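Local coordinates for periplasmic solute binding protein (Candidatus liberibacter, PDB 4CL2) that binds manganese and zinc ions in the periplasm, probably for delivery to an uptake transporter, at residues Arg141-Ser144 against Glu145-Asn149. Residues are numbered along the deposited sequence; the frame is centred on the assembly and turned at random.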
loop_
_atom_site.group_PDB
_atom_site.type_symbol
_atom_site.label_atom_id
_atom_site.label_comp_id
_atom_site.label_asym_id
_atom_site.label_seq_id
_atom_site.Cartn_x
_atom_site.Cartn_y
_atom_site.Cartn_z
ATOM N N ARG A 141 -15.713 -11.604 -4.017
ATOM C CA ARG A 141 -16.316 -10.938 -5.190
ATOM C C ARG A 141 -16.990 -9.621 -4.757
ATOM O O ARG A 141 -16.797 -8.598 -5.359
ATOM C CB ARG A 141 -17.255 -11.829 -5.929
ATOM C CG ARG A 141 -17.955 -11.164 -7.123
ATOM C CD ARG A 141 -19.291 -10.491 -6.747
ATOM N NE ARG A 141 -20.225 -11.467 -6.355
ATOM C CZ ARG A 141 -21.418 -11.190 -5.813
ATOM N NH1 ARG A 141 -21.748 -9.910 -5.596
ATOM N NH2 ARG A 141 -22.195 -12.135 -5.464
ATOM N N GLU A 142 -17.781 -9.679 -3.687
ATOM C CA GLU A 142 -18.407 -8.455 -3.180
ATOM C C GLU A 142 -17.418 -7.390 -2.903
ATOM O O GLU A 142 -17.641 -6.207 -3.195
ATOM C CB GLU A 142 -19.267 -8.724 -1.936
ATOM C CG GLU A 142 -20.556 -9.462 -2.284
ATOM C CD GLU A 142 -21.458 -9.733 -1.090
ATOM O OE1 GLU A 142 -20.961 -9.678 0.069
ATOM O OE2 GLU A 142 -22.634 -10.058 -1.340
ATOM N N TYR A 143 -16.332 -7.730 -2.225
ATOM C CA TYR A 143 -15.363 -6.716 -1.861
ATOM C C TYR A 143 -14.576 -6.157 -3.085
ATOM O O TYR A 143 -14.319 -4.936 -3.193
ATOM C CB TYR A 143 -14.416 -7.286 -0.818
ATOM C CG TYR A 143 -13.380 -6.318 -0.310
ATOM C CD1 TYR A 143 -13.752 -5.101 0.269
ATOM C CD2 TYR A 143 -12.057 -6.629 -0.331
ATOM C CE1 TYR A 143 -12.764 -4.220 0.797
ATOM C CE2 TYR A 143 -11.100 -5.772 0.167
ATOM C CZ TYR A 143 -11.458 -4.556 0.718
ATOM O OH TYR A 143 -10.513 -3.715 1.272
ATOM N N SER A 144 -14.203 -7.053 -4.017
ATOM C CA SER A 144 -13.577 -6.629 -5.248
ATOM C C SER A 144 -14.479 -5.601 -5.997
ATOM O O SER A 144 -14.015 -4.592 -6.478
ATOM C CB SER A 144 -13.362 -7.881 -6.129
ATOM O OG SER A 144 -12.367 -8.730 -5.580
ATOM N N GLU A 145 -15.784 -5.875 -6.049
ATOM C CA GLU A 145 -16.731 -5.001 -6.677
ATOM C C GLU A 145 -16.886 -3.696 -5.943
ATOM O O GLU A 145 -16.981 -2.653 -6.572
ATOM C CB GLU A 145 -18.115 -5.664 -6.877
ATOM C CG GLU A 145 -18.136 -6.882 -7.790
ATOM C CD GLU A 145 -17.309 -6.759 -9.079
ATOM O OE1 GLU A 145 -17.452 -5.720 -9.784
ATOM O OE2 GLU A 145 -16.532 -7.729 -9.368
ATOM N N LYS A 146 -16.899 -3.740 -4.620
ATOM C CA LYS A 146 -16.957 -2.489 -3.871
ATOM C C LYS A 146 -15.755 -1.572 -4.163
ATOM O O LYS A 146 -15.925 -0.378 -4.335
ATOM C CB LYS A 146 -17.022 -2.818 -2.374
ATOM C CG LYS A 146 -17.388 -1.650 -1.497
ATOM C CD LYS A 146 -17.523 -2.093 -0.032
ATOM C CE LYS A 146 -18.016 -0.952 0.865
ATOM N NZ LYS A 146 -18.122 -1.553 2.230
ATOM N N ILE A 147 -14.553 -2.156 -4.288
ATOM C CA ILE A 147 -13.358 -1.419 -4.578
ATOM C C ILE A 147 -13.455 -0.844 -5.985
ATOM O O ILE A 147 -13.204 0.316 -6.228
ATOM C CB ILE A 147 -12.059 -2.326 -4.464
ATOM C CG1 ILE A 147 -11.771 -2.753 -3.021
ATOM C CG2 ILE A 147 -10.823 -1.563 -5.076
ATOM C CD1 ILE A 147 -11.145 -1.719 -2.186
ATOM N N ARG A 148 -13.829 -1.691 -6.947
ATOM C CA ARG A 148 -13.994 -1.227 -8.320
ATOM C C ARG A 148 -14.984 -0.075 -8.420
ATOM O O ARG A 148 -14.728 0.946 -9.084
ATOM C CB ARG A 148 -14.352 -2.365 -9.284
ATOM C CG ARG A 148 -14.385 -1.922 -10.757
ATOM C CD ARG A 148 -14.790 -3.074 -11.671
ATOM N NE ARG A 148 -13.768 -4.082 -11.571
ATOM C CZ ARG A 148 -13.962 -5.334 -11.168
ATOM N NH1 ARG A 148 -15.156 -5.764 -10.841
ATOM N NH2 ARG A 148 -12.900 -6.132 -11.037
ATOM N N ASN A 149 -16.102 -0.216 -7.759
ATOM C CA ASN A 149 -17.153 0.782 -7.822
ATOM C C ASN A 149 -16.718 2.109 -7.276
ATOM O O ASN A 149 -17.098 3.160 -7.809
ATOM C CB ASN A 149 -18.402 0.273 -7.120
ATOM C CG ASN A 149 -19.102 -0.790 -7.912
ATOM O OD1 ASN A 149 -18.940 -0.866 -9.127
ATOM N ND2 ASN A 149 -19.931 -1.607 -7.235
#
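One face of the Tyr-143 ring receives Ile-147, whose CG1 approaches as a CH-pi donor 4.2 Å from the ring centroid and 14° off the normal, displaced toward the rim. Beyond it, CD1 of Ile-147 reaches the phenolic end, 4.0 Å from OH of Tyr-143. Because CG1 of Ile-147 stands beside its own backbone N (chi1 -68°), that branch leans back one helical turn onto the ring. A second flat group, the guanidinium of Arg-148, turns NH1 to both Glu-145 oxygens: OE2 lies in its plane at the edge, 2.8 Å from NH1, and the 2.5 Å salt bridge from NH1 to OE1 is so short that its exact length is doubtful. In Glu-145, chi1 (-63°) sets CG 3.9 Å from CD of Arg-141, and the bend at chi2 swings the carboxylate toward Arg-148; the charged ends of Arg-141 and Glu-145 stay apart. Beneath the side chains runs regular alpha-helical i to i+4 bonding, from Arg-141 O to Glu-145 N (3.0 Å) through to Ser-144 O with Arg-148 N (2.9 Å). Ser-144 OG hydrogen-bonds back to Ala-140 O. This part of helix 133-158 is amphipathic: Tyr-143 and Ile-147 are buried against neighbours that include helices 111-128 and 259-274, whereas Glu-145 and Arg-148, partly exposed, pair opposite charges three residues apart. Dispersion therefore links i to i+4 on the buried flank, and electrostatics probably reinforces the helix on the outer one.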